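Local coordinates for CYCLIN domain-containing protein (Chaetomium thermophilum, PDB 6Z3U) that probably regulates a cyclin-dependent protein serine/threonine kinase, as the cyclin H-like partner in the CDK-activating kinase (CAK) complex, at residues A[96-101]-A[224-229]; A[219-224]-A[241-246]; A[232-237]-A[326-331]. All coordinates share one frame; numbering follows the deposited sequence.

Interaction 1: A[96-101]-A[224-229]; sequences ELLRAG and SPLITD
Leu98 carries one side of this contact by itself, sending a methyl each to Leu226 and Ile227. Its CD2 lies 3.8 Å from CD1 of Leu226, the end methyl of one leucine against that of the other. The second branch, CD1 of Leu98, reaches CD1 of Ile227 at 3.7 Å and also brushes CB of Leu226 at 4.2 Å. Of the 120 Å² buried between the segments, Leu98 accounts for 64 Å². The two partners present themselves differently. In Leu226 the bond from CA to CB already points toward helix 83-103. Ile227 starts out across it instead, with CG1 beside its own backbone N (chi1 -58°), and a second torsion of -58° brings CD1 round to Leu98. The backbones stay well apart, 8.8 Å between CA of Leu98 and CA of Leu226, and across that spacing the touching atoms all belong to side chains.

Leu98 lies on helix 83-103, and its partners lie on the short helix 224-227. The contact joins these two helices, consistent with the packing of the two helical repeats of a cyclin. Ile227 also packs on Thr91, Thr94 and Ala95 of helix 83-103, while Leu226 touches Ala112 of helix 108-124.

Away from this buried trio, the character changes to polar and partly exposed. Glu96 points away from the 224-229 segment, and the guanidinium of Arg99 folds back so that one face lies over CA of Glu96, 3.5 Å above the plane and off toward the rim. Arg99 NH1 adds a weak hydrogen bond to the carbonyl of Trp340. At the far end of the other segment, Thr228 leaves helical geometry, and the partly exposed Asp229 turns its carboxylate to a salt bridge with Arg32.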
loop_
_atom_site.group_PDB
_atom_site.type_symbol
_atom_site.label_atom_id
_atom_site.label_comp_id
_atom_site.label_asym_id
_atom_site.label_seq_id
_atom_site.Cartn_x
_atom_site.Cartn_y
_atom_site.Cartn_z
ATOM N N GLU A 96 7.875 16.463 -17.470
ATOM C CA GLU A 96 6.555 16.858 -17.951
ATOM C C GLU A 96 5.461 16.212 -17.112
ATOM O O GLU A 96 4.427 16.833 -16.838
ATOM C CB GLU A 96 6.400 16.482 -19.425
ATOM C CG GLU A 96 5.119 16.998 -20.070
ATOM C CD GLU A 96 5.096 16.789 -21.573
ATOM O OE1 GLU A 96 4.886 15.639 -22.014
ATOM O OE2 GLU A 96 5.294 17.774 -22.315
ATOM N N LEU A 97 5.672 14.961 -16.700
ATOM C CA LEU A 97 4.719 14.294 -15.819
ATOM C C LEU A 97 4.545 15.075 -14.523
ATOM O O LEU A 97 3.418 15.318 -14.077
ATOM C CB LEU A 97 5.194 12.866 -15.540
ATOM C CG LEU A 97 4.312 11.977 -14.664
ATOM C CD1 LEU A 97 4.455 10.523 -15.083
ATOM C CD2 LEU A 97 4.667 12.133 -13.194
ATOM N N LEU A 98 5.658 15.484 -13.905
ATOM C CA LEU A 98 5.582 16.259 -12.671
ATOM C C LEU A 98 4.873 17.587 -12.902
ATOM O O LEU A 98 4.005 17.987 -12.117
ATOM C CB LEU A 98 6.986 16.488 -12.111
ATOM C CG LEU A 98 7.744 15.255 -11.617
ATOM C CD1 LEU A 98 9.149 15.631 -11.175
ATOM C CD2 LEU A 98 6.994 14.588 -10.481
ATOM N N ARG A 99 5.231 18.290 -13.980
ATOM C CA ARG A 99 4.538 19.532 -14.304
ATOM C C ARG A 99 3.037 19.295 -14.426
ATOM O O ARG A 99 2.231 20.070 -13.898
ATOM C CB ARG A 99 5.093 20.133 -15.597
ATOM C CG ARG A 99 6.498 20.715 -15.475
ATOM C CD ARG A 99 6.845 21.626 -16.660
ATOM N NE ARG A 99 6.783 20.929 -17.945
ATOM C CZ ARG A 99 7.803 20.283 -18.509
ATOM N NH1 ARG A 99 8.984 20.232 -17.908
ATOM N NH2 ARG A 99 7.640 19.678 -19.681
ATOM N N ALA A 100 2.645 18.215 -15.107
ATOM C CA ALA A 100 1.228 17.900 -15.243
ATOM C C ALA A 100 0.589 17.669 -13.880
ATOM O O ALA A 100 -0.547 18.094 -13.635
ATOM C CB ALA A 100 1.050 16.674 -16.137
ATOM N N GLY A 101 1.300 16.984 -12.983
ATOM C CA GLY A 101 0.791 16.797 -11.637
ATOM C C GLY A 101 0.633 18.106 -10.886
ATOM O O GLY A 101 -0.347 18.303 -10.163
ATOM N N SER A 224 14.462 16.626 -7.429
ATOM C CA SER A 224 15.783 16.058 -7.690
ATOM C C SER A 224 15.792 14.535 -7.727
ATOM O O SER A 224 16.318 13.968 -8.702
ATOM C CB SER A 224 16.778 16.584 -6.650
ATOM O OG SER A 224 17.307 17.838 -7.037
ATOM N N PRO A 225 15.253 13.814 -6.739
ATOM C CA PRO A 225 15.358 12.349 -6.766
ATOM C C PRO A 225 14.336 11.672 -7.663
ATOM O O PRO A 225 14.445 10.459 -7.893
ATOM C CB PRO A 225 15.147 11.968 -5.297
ATOM C CG PRO A 225 14.187 13.003 -4.801
ATOM C CD PRO A 225 14.512 14.284 -5.552
ATOM N N LEU A 226 13.355 12.412 -8.178
ATOM C CA LEU A 226 12.373 11.864 -9.102
ATOM C C LEU A 226 12.844 11.929 -10.547
ATOM O O LEU A 226 12.429 11.102 -11.367
ATOM C CB LEU A 226 11.050 12.620 -8.966
ATOM C CG LEU A 226 10.479 12.696 -7.549
ATOM C CD1 LEU A 226 9.196 13.513 -7.541
ATOM C CD2 LEU A 226 10.239 11.311 -6.976
ATOM N N ILE A 227 13.706 12.895 -10.871
ATOM C CA ILE A 227 14.233 13.026 -12.224
ATOM C C ILE A 227 15.528 12.245 -12.413
ATOM O O ILE A 227 15.905 11.952 -13.557
ATOM C CB ILE A 227 14.460 14.509 -12.566
ATOM C CG1 ILE A 227 13.153 15.297 -12.432
ATOM C CG2 ILE A 227 15.006 14.664 -13.973
ATOM C CD1 ILE A 227 12.016 14.783 -13.307
ATOM N N THR A 228 16.215 11.898 -11.330
ATOM C CA THR A 228 17.446 11.125 -11.366
ATOM C C THR A 228 17.165 9.708 -10.868
ATOM O O THR A 228 16.042 9.369 -10.485
ATOM C CB THR A 228 18.530 11.806 -10.528
ATOM O OG1 THR A 228 19.812 11.262 -10.866
ATOM C CG2 THR A 228 18.268 11.599 -9.041
ATOM N N ASP A 229 18.207 8.873 -10.871
ATOM C CA ASP A 229 18.097 7.483 -10.441
ATOM C C ASP A 229 18.278 7.309 -8.935
ATOM O O ASP A 229 18.765 6.261 -8.491
ATOM C CB ASP A 229 19.114 6.623 -11.195
ATOM C CG ASP A 229 18.860 6.599 -12.688
ATOM O OD1 ASP A 229 17.721 6.899 -13.105
ATOM O OD2 ASP A 229 19.799 6.275 -13.443
#

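Interaction 2: A[219-224]-A[241-246]; sequences EILRFS and LAALSL
Ile220 and Ala243 bring two helices of the cyclin C-terminal domain close together, with their CA atoms 5.9 Å apart. The close approach of helix 207-221 and helix 236-247 is consistent with the single methyl of Ala243. CG2 of Ile220, anti to its backbone N, lies 3.8 Å from CB of Ala243. The other branch runs on along the partner helix: CD1 of Ile220 reaches the carbonyl O of Ala243 at 3.6 Å and CB of Leu246 at 3.9 Å. Leu221 adds a second wall to the alanine, its CD2 and CG both packing on CB of Ala243. An alanine at Ile220 removes CG2 and CD1, and would probably leave Ala243 with Leu221 as its main cover from this segment, CB of Leu246 without its partner, and a gap between the helices.

A second shell holds these side chains. Leu221 is backed by Phe189 and Leu192 of helix 189-200, and Leu246 packs on Arg326 and Leu329 of helix 313-330. Beyond them, Arg222 forms a salt bridge with Asp108, and Leu241, directed away from helix 207-221, touches Leu58 of the RING-type domain-containing protein, another chain. Where the chain turns toward helix 224-227, the carbonyl O of Ile220 accepts two backbone bonds, from Phe223 N at 3.1 Å and from Ser224 N at 2.8 Å.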
loop_
_atom_site.group_PDB
_atom_site.type_symbol
_atom_site.label_atom_id
_atom_site.label_comp_id
_atom_site.label_asym_id
_atom_site.label_seq_id
_atom_site.Cartn_x
_atom_site.Cartn_y
_atom_site.Cartn_z
ATOM N N GLU A 219 11.504 21.013 -1.387
ATOM C CA GLU A 219 11.532 21.307 -2.816
ATOM C C GLU A 219 12.545 20.428 -3.542
ATOM O O GLU A 219 12.309 20.008 -4.680
ATOM C CB GLU A 219 11.849 22.785 -3.049
ATOM C CG GLU A 219 10.660 23.727 -2.878
ATOM C CD GLU A 219 9.489 23.383 -3.791
ATOM O OE1 GLU A 219 9.688 22.621 -4.763
ATOM O OE2 GLU A 219 8.369 23.875 -3.533
ATOM N N ILE A 220 13.685 20.154 -2.906
ATOM C CA ILE A 220 14.667 19.250 -3.501
ATOM C C ILE A 220 14.067 17.861 -3.671
ATOM O O ILE A 220 14.159 17.249 -4.741
ATOM C CB ILE A 220 15.947 19.214 -2.647
ATOM C CG1 ILE A 220 16.575 20.610 -2.585
ATOM C CG2 ILE A 220 16.928 18.190 -3.213
ATOM C CD1 ILE A 220 17.848 20.690 -1.763
ATOM N N LEU A 221 13.443 17.341 -2.611
ATOM C CA LEU A 221 12.851 16.011 -2.686
ATOM C C LEU A 221 11.750 15.953 -3.735
ATOM O O LEU A 221 11.532 14.904 -4.352
ATOM C CB LEU A 221 12.300 15.607 -1.318
ATOM C CG LEU A 221 13.324 15.315 -0.216
ATOM C CD1 LEU A 221 12.612 14.947 1.079
ATOM C CD2 LEU A 221 14.286 14.208 -0.626
ATOM N N ARG A 222 11.054 17.070 -3.955
ATOM C CA ARG A 222 9.955 17.120 -4.910
ATOM C C ARG A 222 10.409 17.033 -6.360
ATOM O O ARG A 222 9.557 16.868 -7.240
ATOM C CB ARG A 222 9.160 18.414 -4.709
ATOM C CG ARG A 222 8.172 18.362 -3.553
ATOM C CD ARG A 222 7.902 19.747 -2.983
ATOM N NE ARG A 222 6.767 19.743 -2.064
ATOM C CZ ARG A 222 5.939 20.768 -1.883
ATOM N NH1 ARG A 222 4.934 20.659 -1.026
ATOM N NH2 ARG A 222 6.114 21.902 -2.551
ATOM N N PHE A 223 11.709 17.146 -6.641
ATOM C CA PHE A 223 12.159 17.163 -8.027
ATOM C C PHE A 223 13.432 16.347 -8.228
ATOM O O PHE A 223 13.484 15.476 -9.102
ATOM C CB PHE A 223 12.395 18.606 -8.484
ATOM C CG PHE A 223 12.671 18.740 -9.952
ATOM C CD1 PHE A 223 11.619 18.861 -10.846
ATOM C CD2 PHE A 223 13.965 18.738 -10.444
ATOM C CE1 PHE A 223 11.850 18.983 -12.200
ATOM C CE2 PHE A 223 14.203 18.860 -11.802
ATOM C CZ PHE A 223 13.143 18.984 -12.679
ATOM N N SER A 224 14.462 16.626 -7.429
ATOM C CA SER A 224 15.783 16.058 -7.690
ATOM C C SER A 224 15.792 14.535 -7.727
ATOM O O SER A 224 16.318 13.968 -8.702
ATOM C CB SER A 224 16.778 16.584 -6.650
ATOM O OG SER A 224 17.307 17.838 -7.037
ATOM N N LEU A 241 18.124 12.343 3.907
ATOM C CA LEU A 241 19.276 13.008 4.506
ATOM C C LEU A 241 20.090 13.763 3.462
ATOM O O LEU A 241 20.657 14.820 3.760
ATOM C CB LEU A 241 20.154 11.986 5.230
ATOM C CG LEU A 241 19.569 11.363 6.502
ATOM C CD1 LEU A 241 20.363 10.133 6.910
ATOM C CD2 LEU A 241 19.539 12.376 7.636
ATOM N N ALA A 242 20.147 13.246 2.232
ATOM C CA ALA A 242 20.914 13.917 1.187
ATOM C C ALA A 242 20.280 15.247 0.802
ATOM O O ALA A 242 20.980 16.257 0.661
ATOM C CB ALA A 242 21.039 13.008 -0.034
ATOM N N ALA A 243 18.956 15.274 0.639
ATOM C CA ALA A 243 18.282 16.530 0.328
ATOM C C ALA A 243 18.447 17.535 1.460
ATOM O O ALA A 243 18.616 18.735 1.217
ATOM C CB ALA A 243 16.803 16.278 0.044
ATOM N N LEU A 244 18.400 17.061 2.708
ATOM C CA LEU A 244 18.648 17.947 3.842
ATOM C C LEU A 244 20.106 18.386 3.882
ATOM O O LEU A 244 20.405 19.538 4.219
ATOM C CB LEU A 244 18.253 17.253 5.146
ATOM C CG LEU A 244 18.580 17.992 6.447
ATOM C CD1 LEU A 244 17.898 19.352 6.498
ATOM C CD2 LEU A 244 18.174 17.150 7.648
ATOM N N SER A 245 21.029 17.481 3.543
ATOM C CA SER A 245 22.441 17.844 3.509
ATOM C C SER A 245 22.704 18.947 2.494
ATOM O O SER A 245 23.574 19.797 2.711
ATOM C CB SER A 245 23.291 16.615 3.187
ATOM O OG SER A 245 24.671 16.896 3.352
ATOM N N LEU A 246 21.971 18.943 1.379
ATOM C CA LEU A 246 22.109 20.012 0.398
ATOM C C LEU A 246 21.507 21.314 0.908
ATOM O O LEU A 246 22.024 22.396 0.607
ATOM C CB LEU A 246 21.445 19.598 -0.915
ATOM C CG LEU A 246 22.140 18.471 -1.680
ATOM C CD1 LEU A 246 21.170 17.788 -2.627
ATOM C CD2 LEU A 246 23.338 19.007 -2.443
#

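Interaction 3: A[232-237]-A[326-331]; sequences FHFTPS and RDMLSK
His233 and Met328 are the residues whose backbones come nearest, 10.1 Å between their CA atoms, so side chains must span the gap. From 232 to 237 the chain leaves the short, weakly bonded helix 230-233, runs extended through Phe234 (psi 155°) and Thr235, and turns helical again at Pro236. Thr235 sits at the N-cap position of helix 236-247 and gives its backbone N-H to OE1 of Gln238. Residues 326-331 come from the C-terminal part of helix 313-330, where Ser330 OG donates to the carbonyl O of Asp327 at 2.8 Å.

Met328 bridges the distance. Its CG stands anti to the backbone N (chi1 -179°), extending the chain outward until it bends at chi3 and lays SD and CE against two rings. SD lies 4.0 Å from CE2 of Phe234 and 5.4 Å from that ring's centroid. At 89° from the ring normal, it approaches the edge, a Met-aromatic contact. CE meets CD2 of His233 at 3.9 Å, again near the ring plane, and the two side chains cross at about a right angle.

In this helical cyclin fold, the methionine thus fastens helix 313-330 to the linker between helices 230-233 and 236-247. The linker also faces the CAK partner: Thr235 packs on Ala56 of the RING-type domain-containing protein, another chain.

One face of each ring is covered by the residue before it. CB of Phe232 sits 4.0 Å above the centre of the His233 ring, and CB of His233 lies 3.7 Å above the Phe234 ring, toward its rim. The imidazole is further held by a hydrogen bond between ND1 of His233 and the carbonyl of Phe23, while Pro25 and Leu28 of helix 25-48 pack on the same side chain.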
loop_
_atom_site.group_PDB
_atom_site.type_symbol
_atom_site.label_atom_id
_atom_site.label_comp_id
_atom_site.label_asym_id
_atom_site.label_seq_id
_atom_site.Cartn_x
_atom_site.Cartn_y
_atom_site.Cartn_z
ATOM N N PHE A 232 16.696 4.168 -7.140
ATOM C CA PHE A 232 17.216 2.848 -7.469
ATOM C C PHE A 232 18.466 2.484 -6.677
ATOM O O PHE A 232 18.758 1.293 -6.523
ATOM C CB PHE A 232 17.539 2.755 -8.965
ATOM C CG PHE A 232 16.358 2.995 -9.861
ATOM C CD1 PHE A 232 15.239 2.182 -9.793
ATOM C CD2 PHE A 232 16.378 4.022 -10.789
ATOM C CE1 PHE A 232 14.156 2.402 -10.622
ATOM C CE2 PHE A 232 15.300 4.243 -11.619
ATOM C CZ PHE A 232 14.189 3.432 -11.536
ATOM N N HIS A 233 19.203 3.473 -6.170
ATOM C CA HIS A 233 20.470 3.224 -5.502
ATOM C C HIS A 233 20.489 3.628 -4.036
ATOM O O HIS A 233 21.462 3.309 -3.344
ATOM C CB HIS A 233 21.602 3.965 -6.230
ATOM C CG HIS A 233 21.561 3.808 -7.718
ATOM N ND1 HIS A 233 21.617 2.580 -8.338
ATOM C CD2 HIS A 233 21.466 4.727 -8.708
ATOM C CE1 HIS A 233 21.559 2.747 -9.647
ATOM N NE2 HIS A 233 21.468 4.040 -9.898
ATOM N N PHE A 234 19.457 4.307 -3.541
ATOM C CA PHE A 234 19.464 4.820 -2.180
ATOM C C PHE A 234 18.095 4.631 -1.546
ATOM O O PHE A 234 17.075 4.544 -2.234
ATOM C CB PHE A 234 19.864 6.300 -2.147
ATOM C CG PHE A 234 21.177 6.582 -2.815
ATOM C CD1 PHE A 234 22.371 6.309 -2.168
ATOM C CD2 PHE A 234 21.220 7.117 -4.091
ATOM C CE1 PHE A 234 23.582 6.565 -2.779
ATOM C CE2 PHE A 234 22.428 7.376 -4.708
ATOM C CZ PHE A 234 23.611 7.101 -4.051
ATOM N N THR A 235 18.094 4.558 -0.240
ATOM C CA THR A 235 16.928 4.367 0.606
ATOM C C THR A 235 16.266 5.710 0.901
ATOM O O THR A 235 16.941 6.743 0.938
ATOM C CB THR A 235 17.347 3.694 1.910
ATOM O OG1 THR A 235 17.945 2.426 1.615
ATOM C CG2 THR A 235 16.168 3.477 2.836
ATOM N N PRO A 236 14.942 5.741 1.099
ATOM C CA PRO A 236 14.292 7.019 1.441
ATOM C C PRO A 236 14.980 7.773 2.566
ATOM O O PRO A 236 15.076 9.005 2.505
ATOM C CB PRO A 236 12.872 6.585 1.819
ATOM C CG PRO A 236 12.624 5.403 0.946
ATOM C CD PRO A 236 13.949 4.679 0.843
ATOM N N SER A 237 15.462 7.074 3.595
ATOM C CA SER A 237 16.230 7.752 4.634
ATOM C C SER A 237 17.511 8.337 4.056
ATOM O O SER A 237 17.879 9.475 4.363
ATOM C CB SER A 237 16.555 6.785 5.772
ATOM O OG SER A 237 17.388 5.729 5.323
ATOM N N ARG A 326 24.228 12.683 -2.323
ATOM C CA ARG A 326 24.246 14.140 -2.382
ATOM C C ARG A 326 24.754 14.626 -3.733
ATOM O O ARG A 326 24.256 15.623 -4.271
ATOM C CB ARG A 326 25.114 14.691 -1.251
ATOM C CG ARG A 326 24.844 16.142 -0.902
ATOM C CD ARG A 326 25.819 16.638 0.157
ATOM N NE ARG A 326 25.528 18.000 0.599
ATOM C CZ ARG A 326 25.990 19.102 0.011
ATOM N NH1 ARG A 326 26.770 19.019 -1.061
ATOM N NH2 ARG A 326 25.668 20.293 0.496
ATOM N N ASP A 327 25.745 13.932 -4.298
ATOM C CA ASP A 327 26.295 14.337 -5.587
ATOM C C ASP A 327 25.346 13.995 -6.731
ATOM O O ASP A 327 25.225 14.761 -7.694
ATOM C CB ASP A 327 27.657 13.675 -5.800
ATOM C CG ASP A 327 28.706 14.169 -4.817
ATOM O OD1 ASP A 327 28.669 15.363 -4.452
ATOM O OD2 ASP A 327 29.564 13.360 -4.404
ATOM N N MET A 328 24.667 12.849 -6.645
ATOM C CA MET A 328 23.710 12.484 -7.685
ATOM C C MET A 328 22.564 13.486 -7.755
ATOM O O MET A 328 22.126 13.864 -8.848
ATOM C CB MET A 328 23.175 11.073 -7.434
ATOM C CG MET A 328 22.185 10.600 -8.487
ATOM S SD MET A 328 21.842 8.829 -8.411
ATOM C CE MET A 328 22.267 8.340 -10.082
ATOM N N LEU A 329 22.065 13.926 -6.598
ATOM C CA LEU A 329 20.948 14.865 -6.579
ATOM C C LEU A 329 21.355 16.236 -7.104
ATOM O O LEU A 329 20.566 16.909 -7.777
ATOM C CB LEU A 329 20.396 14.988 -5.158
ATOM C CG LEU A 329 19.219 14.084 -4.795
ATOM C CD1 LEU A 329 19.532 12.624 -5.085
ATOM C CD2 LEU A 329 18.843 14.276 -3.333
ATOM N N SER A 330 22.580 16.671 -6.802
ATOM C CA SER A 330 22.999 18.020 -7.164
ATOM C C SER A 330 22.936 18.276 -8.666
ATOM O O SER A 330 22.814 19.435 -9.078
ATOM C CB SER A 330 24.421 18.271 -6.660
ATOM O OG SER A 330 25.359 17.497 -7.389
ATOM N N LYS A 331 23.016 17.231 -9.490
ATOM C CA LYS A 331 23.032 17.408 -10.937
ATOM C C LYS A 331 21.669 17.767 -11.516
ATOM O O LYS A 331 21.598 18.124 -12.698
ATOM C CB LYS A 331 23.553 16.134 -11.605
ATOM C CG LYS A 331 25.035 15.878 -11.372
ATOM C CD LYS A 331 25.465 14.512 -11.889
ATOM C CE LYS A 331 24.812 13.396 -11.088
ATOM N NZ LYS A 331 25.378 12.055 -11.392
#

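How the interactions relate
From the N terminus, helix 83-103 supplies residues 96-101, and interaction 1 closes a largely helical loop of 122 residues when the chain returns at 224-229. Interaction 2 opens just before that closure, shares Ser224 with it, and closes a short loop of 16 residues at 241-246, so the two cross. Interaction 3 opens after interaction 1 has closed but inside the loop of interaction 2, crosses the latter, and ends at 326-331. Ser245 OG and Arg326 NE, 3.1 Å apart in a probable hydrogen bond, join interactions 2 and 3. Thr228 and Asp229 pack on Met328, connecting the junction of helices 83-103 and 224-227 to helix 313-330.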